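Local coordinates for protein putative MAR1 (Leishmania donovani, PDB 1X9G) that is of unknown function but belongs to the isochorismatase superfamily and may be a ribonuclease, at residues P14-G19 and M181-K186; T21-V26 and E58-I63; N109-G114 and F136-G141. All coordinates share one frame; numbering follows the deposited sequence.

Contacts 2 and 3 lie in the parallel six-stranded sheet of the isochorismatase-like α/β fold, whereas contact 1 lies at the surface, its centre about 19 Å from the centre of the chain. Contact 2 pairs strand 21-26 with 60-67, and contact 3 pairs 109-115 with 134-143. Because strands 21-26 and 109-115 are themselves neighbours, the two contacts, with centres about 11 Å apart, make a continuous run of four strands. Along the chain they come one after the other, and both are nested inside the loop closed by contact 1. Contact 1 therefore ties the segment leading into the first strand to the approach to the last helix, 185-191.

Contact 1: P14-G19 and M181-K186; sequences PHYSKG and MDPNFK
Y16 and D182 make the shortest link of this contact, a hydrogen bond of 2.5 Å from Y16 OH to D182 OD2 that uses the syn lone pair of the carboxylate. The planes of phenol and carboxylate are almost perpendicular, 87° apart, and the acid sits at the hydroxyl-bearing edge of the ring. Y16 OH is also an acceptor: N184 ND2 donates to it over 2.9 Å, with the hydroxyl close to the amide plane. Y16 OH thus donates to D182 OD2 and accepts from N184 ND2, two bonds that hold it between the side chains.

A second hydrogen bond joins imidazole and carboxylate. H15 NE2 donates to D182 OD1 at 3.1 Å, somewhat bent, with the carboxylate oxygen tilted from the imidazole plane. On the far side of the imidazole, H15 ND1 and S17 OG lie 2.7 Å apart in a hydrogen bond that helps settle the ring's rotation.

Within the N-terminal segment the two rings overlap, CE1 of H15 standing over the centre of the Y16 ring. CG of Y16 lies between its own N and carbonyl carbon (chi1 59°), which brings the phenol face against CE1 of H15 and its hydroxyl to the acid. Beyond the hydroxyl, apolar contact is slight. V56 and T177 pack against the Y16 side chain.

Backbone bonds shape both sides: a type I turn spans H15 to K18, and another, closed by F185 N to D182 O at 2.9 Å, spans D182 to F185. D182 OD2 also accepts from N184 N at 3.0 Å, on its anti side. That bond across P183 is an Asx turn, the kind of aspartate cap found just ahead of a helix, here 185-191.

Contact 2: T21-V26 and E58-I63; sequences TAFLCV and ENTKYI
F23 and Y62 form the apolar centre, CB of F23 meeting CD1 of Y62 at 3.6 Å. Their side chains part from there at about a right angle. F23 has CG beside its backbone N (chi1 -56°), which turns the ring back along the strand until CE1 lies 3.7 Å from T60 CB. Y62, with CG anti to its N (chi1 -164°), reaches forward, and its CE2 comes within 4.0 Å of C25 CB. On the opposite face of the sheet, with A22 and L24, I63 spreads its two branches: CG2 touches L24 CD1 at 3.6 Å, and CD1 reaches A22 CB.

The strands are parallel neighbours of a beta-alpha-beta unit whose connecting helix, 39-55, packs on F23 through L49, L52 and H53, as in the three-layer α/β fold of isochorismatase-like proteins. The buried T60 OG1 and Y62 OH are satisfied at this helix by H53 ND1 and A46 O. Backbone bonds alternate between the strands. F23 accepts from I63 N through its O (2.8 Å) and donates through its N to K61 O (2.9 Å), and C25 N gives a short bond to I63 O (2.6 Å). The K61 N to T21 O bond is weak.

At the polar edge T21 N donates to N59 O, and K61 NZ forms a salt bridge with D106.

Contact 3: N109-G114 and F136-G141; sequences NAVVFG and FLPKDG
G114 N donates to G141 O over 2.7 Å, a nearly straight bond (162°). It rejoins the two segments after a break in strand 134-143: past P138 the chain makes a tight turn closed by G141 N to P138 O at 2.8 Å, and G141 comes back alongside F113 and G114. At the backbone angles of G114 a CB would collide with the preceding carbonyl oxygen, so glycine suits the place.

Ahead of the turn the pairing is regular and parallel. F136 N donates to A110 O (2.8 Å), and F136 O accepts from V112 N (3.0 Å) while also receiving the CA hydrogen of V111. The series stops at P138, which has no N-H to offer; V112 O instead meets its CD at 3.2 Å.

Side chains pack beside this backbone. CG of F136 sits next to its own N (chi1 -54°), which sends the ring back toward the start of the other strand, with A110 O at its edge and CE1 3.9 Å from N109 CB. V112 and L137 run alongside each other in the same direction, with L137 CD2 3.7 Å from V112 CB. F113 instead offers its CB to P138 CG at 3.8 Å, the ring itself leading off toward C25.

Helix 117-130, which links the two strands in a beta-alpha-beta unit, covers V112 and L137 through I121, L128 and V125. In the sheet, strand 21-26 flanks 109-115, and strand 164-167 adjoins 134-143, with E165 against F136 and C164 and I166 against L137.

Contact 1: P14-G19 and M181-K186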
loop_
_atom_site.group_PDB
_atom_site.type_symbol
_atom_site.label_atom_id
_atom_site.label_comp_id
_atom_site.label_asym_id
_atom_site.label_seq_id
_atom_site.Cartn_x
_atom_site.Cartn_y
_atom_site.Cartn_z
ATOM N N PRO A 14 -15.854 6.211 16.594
ATOM C CA PRO A 14 -16.552 7.345 17.205
ATOM C C PRO A 14 -16.363 7.262 18.714
ATOM O O PRO A 14 -15.944 6.190 19.195
ATOM C CB PRO A 14 -18.022 7.110 16.818
ATOM C CG PRO A 14 -18.145 5.653 16.572
ATOM C CD PRO A 14 -16.769 5.108 16.229
ATOM N N HIS A 15 -16.643 8.365 19.436
ATOM C CA HIS A 15 -16.674 8.383 20.909
ATOM C C HIS A 15 -17.412 7.149 21.444
ATOM O O HIS A 15 -18.445 6.771 20.912
ATOM C CB HIS A 15 -17.267 9.697 21.497
ATOM C CG HIS A 15 -17.164 9.747 22.992
ATOM N ND1 HIS A 15 -18.222 9.424 23.824
ATOM C CD2 HIS A 15 -16.095 9.944 23.808
ATOM C CE1 HIS A 15 -17.818 9.447 25.084
ATOM N NE2 HIS A 15 -16.531 9.752 25.104
ATOM N N TYR A 16 -16.875 6.525 22.490
ATOM C CA TYR A 16 -17.452 5.269 23.033
ATOM C C TYR A 16 -18.966 5.251 23.311
ATOM O O TYR A 16 -19.577 4.169 23.307
ATOM C CB TYR A 16 -16.705 4.755 24.281
ATOM C CG TYR A 16 -16.647 5.688 25.489
ATOM C CD1 TYR A 16 -15.421 6.215 25.911
ATOM C CD2 TYR A 16 -17.792 6.002 26.246
ATOM C CE1 TYR A 16 -15.329 7.053 27.021
ATOM C CE2 TYR A 16 -17.716 6.861 27.385
ATOM C CZ TYR A 16 -16.466 7.381 27.763
ATOM O OH TYR A 16 -16.300 8.230 28.858
ATOM N N SER A 17 -19.547 6.431 23.527
ATOM C CA SER A 17 -20.949 6.563 23.904
ATOM C C SER A 17 -21.895 6.696 22.717
ATOM O O SER A 17 -23.113 6.731 22.903
ATOM C CB SER A 17 -21.134 7.764 24.855
ATOM O OG SER A 17 -20.849 8.983 24.175
ATOM N N LYS A 18 -21.345 6.798 21.509
ATOM C CA LYS A 18 -22.139 6.803 20.274
ATOM C C LYS A 18 -22.275 5.345 19.761
ATOM O O LYS A 18 -21.329 4.776 19.199
ATOM C CB LYS A 18 -21.480 7.734 19.243
ATOM C CG LYS A 18 -22.276 7.964 17.927
ATOM C CD LYS A 18 -21.515 8.857 16.891
ATOM C CE LYS A 18 -21.902 8.538 15.402
ATOM N NZ LYS A 18 -21.304 7.256 14.777
ATOM N N GLY A 19 -23.432 4.726 20.005
ATOM C CA GLY A 19 -23.711 3.359 19.542
ATOM C C GLY A 19 -23.143 2.262 20.423
ATOM O O GLY A 19 -22.996 2.455 21.628
ATOM N N MET A 181 -9.786 15.091 29.033
ATOM C CA MET A 181 -10.650 15.508 30.161
ATOM C C MET A 181 -11.955 14.715 30.193
ATOM O O MET A 181 -12.962 15.158 30.736
ATOM C CB MET A 181 -10.915 17.019 30.118
ATOM C CG MET A 181 -9.686 17.869 30.479
ATOM S SD MET A 181 -9.165 17.806 32.236
ATOM C CE MET A 181 -7.888 16.526 32.258
ATOM N N ASP A 182 -11.910 13.530 29.601
ATOM C CA ASP A 182 -13.066 12.649 29.504
ATOM C C ASP A 182 -13.256 11.973 30.853
ATOM O O ASP A 182 -12.263 11.605 31.477
ATOM C CB ASP A 182 -12.814 11.583 28.424
ATOM C CG ASP A 182 -14.056 10.802 28.093
ATOM O OD1 ASP A 182 -14.840 11.277 27.244
ATOM O OD2 ASP A 182 -14.266 9.731 28.694
ATOM N N PRO A 183 -14.525 11.781 31.293
ATOM C CA PRO A 183 -14.763 11.231 32.644
ATOM C C PRO A 183 -14.073 9.886 32.787
ATOM O O PRO A 183 -13.685 9.479 33.903
ATOM C CB PRO A 183 -16.286 11.064 32.700
ATOM C CG PRO A 183 -16.814 12.044 31.743
ATOM C CD PRO A 183 -15.801 12.066 30.608
ATOM N N ASN A 184 -13.887 9.207 31.658
ATOM C CA ASN A 184 -13.267 7.891 31.727
ATOM C C ASN A 184 -11.761 7.820 31.446
ATOM O O ASN A 184 -11.158 6.754 31.571
ATOM C CB ASN A 184 -14.093 6.845 30.984
ATOM C CG ASN A 184 -15.264 6.392 31.800
ATOM O OD1 ASN A 184 -15.100 5.914 32.930
ATOM N ND2 ASN A 184 -16.457 6.555 31.259
ATOM N N PHE A 185 -11.167 8.979 31.177
ATOM C CA PHE A 185 -9.788 9.035 30.778
ATOM C C PHE A 185 -8.741 8.475 31.752
ATOM O O PHE A 185 -7.920 7.676 31.328
ATOM C CB PHE A 185 -9.370 10.414 30.242
ATOM C CG PHE A 185 -7.968 10.422 29.741
ATOM C CD1 PHE A 185 -6.985 11.153 30.390
ATOM C CD2 PHE A 185 -7.598 9.587 28.667
ATOM C CE1 PHE A 185 -5.645 11.110 29.929
ATOM C CE2 PHE A 185 -6.288 9.518 28.218
ATOM C CZ PHE A 185 -5.304 10.282 28.840
ATOM N N LYS A 186 -8.739 8.911 33.000
ATOM C CA LYS A 186 -7.832 8.422 34.060
ATOM C C LYS A 186 -7.804 6.899 34.136
ATOM O O LYS A 186 -6.740 6.289 34.301
ATOM C CB LYS A 186 -8.308 8.969 35.429
ATOM C CG LYS A 186 -7.312 8.875 36.647
ATOM C CD LYS A 186 -6.630 10.253 36.945
ATOM C CE LYS A 186 -6.039 10.321 38.376
ATOM N NZ LYS A 186 -7.051 10.731 39.446
#

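Contact 2: T21-V26 and E58-I63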
loop_
_atom_site.group_PDB
_atom_site.type_symbol
_atom_site.label_atom_id
_atom_site.label_comp_id
_atom_site.label_asym_id
_atom_site.label_seq_id
_atom_site.Cartn_x
_atom_site.Cartn_y
_atom_site.Cartn_z
ATOM N N THR A 21 -20.169 -1.186 20.471
ATOM C CA THR A 21 -18.976 -1.807 19.935
ATOM C C THR A 21 -18.808 -3.192 20.534
ATOM O O THR A 21 -18.811 -3.335 21.754
ATOM C CB THR A 21 -17.722 -1.018 20.363
ATOM O OG1 THR A 21 -17.723 0.267 19.732
ATOM C CG2 THR A 21 -16.431 -1.803 19.997
ATOM N N ALA A 22 -18.647 -4.208 19.692
ATOM C CA ALA A 22 -18.215 -5.529 20.179
ATOM C C ALA A 22 -16.699 -5.670 20.072
ATOM O O ALA A 22 -16.098 -5.400 19.007
ATOM C CB ALA A 22 -18.939 -6.701 19.442
ATOM N N PHE A 23 -16.093 -6.036 21.200
ATOM C CA PHE A 23 -14.771 -6.611 21.233
ATOM C C PHE A 23 -14.875 -8.108 20.946
ATOM O O PHE A 23 -15.617 -8.841 21.593
ATOM C CB PHE A 23 -14.080 -6.321 22.566
ATOM C CG PHE A 23 -14.009 -4.838 22.906
ATOM C CD1 PHE A 23 -14.460 -4.371 24.127
ATOM C CD2 PHE A 23 -13.486 -3.914 21.993
ATOM C CE1 PHE A 23 -14.398 -2.988 24.452
ATOM C CE2 PHE A 23 -13.420 -2.540 22.306
ATOM C CZ PHE A 23 -13.884 -2.077 23.551
ATOM N N LEU A 24 -14.148 -8.546 19.926
ATOM C CA LEU A 24 -14.240 -9.913 19.454
ATOM C C LEU A 24 -12.889 -10.560 19.578
ATOM O O LEU A 24 -11.960 -10.192 18.855
ATOM C CB LEU A 24 -14.713 -9.912 18.016
ATOM C CG LEU A 24 -15.054 -11.231 17.380
ATOM C CD1 LEU A 24 -15.704 -12.163 18.423
ATOM C CD2 LEU A 24 -15.947 -11.002 16.113
ATOM N N CYS A 25 -12.784 -11.519 20.499
ATOM C CA CYS A 25 -11.512 -12.111 20.851
ATOM C C CYS A 25 -11.392 -13.469 20.172
ATOM O O CYS A 25 -12.029 -14.454 20.593
ATOM C CB CYS A 25 -11.384 -12.231 22.364
ATOM S SG CYS A 25 -9.896 -13.132 22.853
ATOM N N VAL A 26 -10.597 -13.527 19.101
ATOM C CA VAL A 26 -10.739 -14.669 18.198
ATOM C C VAL A 26 -9.679 -15.771 18.303
ATOM O O VAL A 26 -8.524 -15.517 18.073
ATOM C CB VAL A 26 -11.226 -14.301 16.729
ATOM C CG1 VAL A 26 -11.107 -12.865 16.426
ATOM C CG2 VAL A 26 -10.630 -15.203 15.647
ATOM N N GLU A 58 -21.934 -0.461 29.308
ATOM C CA GLU A 58 -23.276 -0.239 28.779
ATOM C C GLU A 58 -23.184 0.078 27.297
ATOM O O GLU A 58 -24.198 0.235 26.623
ATOM C CB GLU A 58 -23.986 0.921 29.514
ATOM C CG GLU A 58 -23.309 1.395 30.819
ATOM C CD GLU A 58 -21.997 2.200 30.578
ATOM O OE1 GLU A 58 -21.264 1.920 29.597
ATOM O OE2 GLU A 58 -21.694 3.111 31.387
ATOM N N ASN A 59 -21.953 0.166 26.795
ATOM C CA ASN A 59 -21.661 0.521 25.394
ATOM C C ASN A 59 -20.861 -0.507 24.598
ATOM O O ASN A 59 -20.685 -0.347 23.394
ATOM C CB ASN A 59 -20.895 1.832 25.354
ATOM C CG ASN A 59 -21.785 3.002 25.519
ATOM O OD1 ASN A 59 -22.362 3.499 24.539
ATOM N ND2 ASN A 59 -21.923 3.470 26.767
ATOM N N THR A 60 -20.358 -1.538 25.277
ATOM C CA THR A 60 -19.482 -2.505 24.652
ATOM C C THR A 60 -19.769 -3.909 25.171
ATOM O O THR A 60 -19.852 -4.117 26.377
ATOM C CB THR A 60 -17.990 -2.175 24.904
ATOM O OG1 THR A 60 -17.690 -2.321 26.289
ATOM C CG2 THR A 60 -17.658 -0.769 24.503
ATOM N N LYS A 61 -19.942 -4.857 24.251
ATOM C CA LYS A 61 -19.942 -6.283 24.564
ATOM C C LYS A 61 -18.542 -6.880 24.349
ATOM O O LYS A 61 -17.716 -6.319 23.604
ATOM C CB LYS A 61 -20.936 -7.026 23.662
ATOM C CG LYS A 61 -22.293 -6.305 23.551
ATOM C CD LYS A 61 -23.122 -7.120 22.349
ATOM C CE LYS A 61 -24.590 -6.198 22.454
ATOM N NZ LYS A 61 -25.495 -6.846 21.398
ATOM N N TYR A 62 -18.286 -8.029 24.972
ATOM C CA TYR A 62 -17.010 -8.719 24.790
ATOM C C TYR A 62 -17.262 -10.189 24.446
ATOM O O TYR A 62 -18.034 -10.875 25.122
ATOM C CB TYR A 62 -16.176 -8.572 26.051
ATOM C CG TYR A 62 -14.718 -8.882 25.892
ATOM C CD1 TYR A 62 -13.770 -7.849 25.837
ATOM C CD2 TYR A 62 -14.264 -10.220 25.802
ATOM C CE1 TYR A 62 -12.422 -8.120 25.694
ATOM C CE2 TYR A 62 -12.910 -10.507 25.667
ATOM C CZ TYR A 62 -12.001 -9.450 25.616
ATOM O OH TYR A 62 -10.669 -9.721 25.498
ATOM N N ILE A 63 -16.615 -10.678 23.394
ATOM C CA ILE A 63 -16.976 -11.960 22.796
ATOM C C ILE A 63 -15.714 -12.818 22.545
ATOM O O ILE A 63 -14.723 -12.343 22.002
ATOM C CB ILE A 63 -17.845 -11.744 21.505
ATOM C CG1 ILE A 63 -19.072 -10.875 21.815
ATOM C CG2 ILE A 63 -18.245 -13.071 20.815
ATOM C CD1 ILE A 63 -19.869 -10.475 20.575
#

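Contact 3: N109-G114 and F136-G141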
loop_
_atom_site.group_PDB
_atom_site.type_symbol
_atom_site.label_atom_id
_atom_site.label_comp_id
_atom_site.label_asym_id
_atom_site.label_seq_id
_atom_site.Cartn_x
_atom_site.Cartn_y
_atom_site.Cartn_z
ATOM N N ASN A 109 -20.023 -1.282 15.588
ATOM C CA ASN A 109 -18.585 -1.405 15.398
ATOM C C ASN A 109 -18.036 -2.689 15.986
ATOM O O ASN A 109 -18.419 -3.071 17.075
ATOM C CB ASN A 109 -17.860 -0.255 16.080
ATOM C CG ASN A 109 -18.547 1.056 15.878
ATOM O OD1 ASN A 109 -19.324 1.472 16.715
ATOM N ND2 ASN A 109 -18.286 1.707 14.761
ATOM N N ALA A 110 -17.120 -3.333 15.288
ATOM C CA ALA A 110 -16.449 -4.490 15.808
ATOM C C ALA A 110 -14.965 -4.227 15.800
ATOM O O ALA A 110 -14.415 -3.811 14.788
ATOM C CB ALA A 110 -16.774 -5.701 14.979
ATOM N N VAL A 111 -14.339 -4.454 16.941
ATOM C CA VAL A 111 -12.914 -4.411 17.142
ATOM C C VAL A 111 -12.482 -5.876 17.214
ATOM O O VAL A 111 -12.833 -6.611 18.165
ATOM C CB VAL A 111 -12.591 -3.703 18.471
ATOM C CG1 VAL A 111 -11.097 -3.771 18.818
ATOM C CG2 VAL A 111 -13.130 -2.274 18.503
ATOM N N VAL A 112 -11.720 -6.313 16.211
ATOM C CA VAL A 112 -11.441 -7.728 15.992
ATOM C C VAL A 112 -9.980 -7.999 16.244
ATOM O O VAL A 112 -9.134 -7.287 15.750
ATOM C CB VAL A 112 -11.852 -8.152 14.587
ATOM C CG1 VAL A 112 -11.591 -9.624 14.372
ATOM C CG2 VAL A 112 -13.305 -7.912 14.387
ATOM N N PHE A 113 -9.669 -8.988 17.068
ATOM C CA PHE A 113 -8.284 -9.220 17.410
ATOM C C PHE A 113 -8.094 -10.702 17.651
ATOM O O PHE A 113 -9.060 -11.363 17.871
ATOM C CB PHE A 113 -7.881 -8.364 18.615
ATOM C CG PHE A 113 -8.805 -8.468 19.765
ATOM C CD1 PHE A 113 -8.500 -9.310 20.850
ATOM C CD2 PHE A 113 -9.971 -7.713 19.811
ATOM C CE1 PHE A 113 -9.383 -9.436 21.943
ATOM C CE2 PHE A 113 -10.848 -7.818 20.905
ATOM C CZ PHE A 113 -10.546 -8.695 21.967
ATOM N N GLY A 114 -6.863 -11.201 17.578
ATOM C CA GLY A 114 -6.557 -12.624 17.671
ATOM C C GLY A 114 -5.801 -13.265 16.497
ATOM O O GLY A 114 -5.065 -12.605 15.785
ATOM N N PHE A 136 -12.582 -2.553 13.012
ATOM C CA PHE A 136 -11.358 -1.921 13.497
ATOM C C PHE A 136 -10.478 -2.959 14.092
ATOM O O PHE A 136 -10.943 -3.788 14.878
ATOM C CB PHE A 136 -11.664 -0.865 14.559
ATOM C CG PHE A 136 -12.642 0.159 14.103
ATOM C CD1 PHE A 136 -14.014 -0.085 14.209
ATOM C CD2 PHE A 136 -12.199 1.366 13.541
ATOM C CE1 PHE A 136 -14.934 0.884 13.767
ATOM C CE2 PHE A 136 -13.086 2.321 13.079
ATOM C CZ PHE A 136 -14.462 2.088 13.210
ATOM N N LEU A 137 -9.203 -2.938 13.717
ATOM C CA LEU A 137 -8.341 -4.066 13.999
ATOM C C LEU A 137 -7.050 -3.552 14.591
ATOM O O LEU A 137 -6.377 -2.778 13.977
ATOM C CB LEU A 137 -8.079 -4.867 12.685
ATOM C CG LEU A 137 -9.303 -5.519 12.017
ATOM C CD1 LEU A 137 -9.370 -5.198 10.593
ATOM C CD2 LEU A 137 -9.279 -7.043 12.226
ATOM N N PRO A 138 -6.715 -3.963 15.823
ATOM C CA PRO A 138 -5.396 -3.579 16.306
ATOM C C PRO A 138 -4.370 -4.569 15.799
ATOM O O PRO A 138 -4.387 -5.723 16.262
ATOM C CB PRO A 138 -5.538 -3.725 17.820
ATOM C CG PRO A 138 -6.517 -4.896 17.972
ATOM C CD PRO A 138 -7.485 -4.735 16.829
ATOM N N LYS A 139 -3.500 -4.138 14.880
ATOM C CA LYS A 139 -2.451 -4.998 14.298
ATOM C C LYS A 139 -1.542 -5.603 15.349
ATOM O O LYS A 139 -0.945 -6.671 15.173
ATOM C CB LYS A 139 -1.590 -4.209 13.319
ATOM C CG LYS A 139 -0.661 -5.112 12.514
ATOM C CD LYS A 139 0.075 -4.303 11.448
ATOM C CE LYS A 139 1.461 -4.817 11.234
ATOM N NZ LYS A 139 1.763 -4.624 9.776
ATOM N N ASP A 140 -1.360 -4.792 16.364
ATOM C CA ASP A 140 -1.022 -5.105 17.708
ATOM C C ASP A 140 -1.363 -6.496 18.266
ATOM O O ASP A 140 -0.532 -7.161 18.901
ATOM C CB ASP A 140 -1.824 -4.058 18.514
ATOM C CG ASP A 140 -0.980 -3.388 19.431
ATOM O OD1 ASP A 140 0.215 -3.622 19.221
ATOM O OD2 ASP A 140 -1.409 -2.678 20.340
ATOM N N GLY A 141 -2.619 -6.887 18.081
ATOM C CA GLY A 141 -3.175 -8.091 18.656
ATOM C C GLY A 141 -3.621 -9.029 17.550
ATOM O O GLY A 141 -4.635 -9.725 17.686
#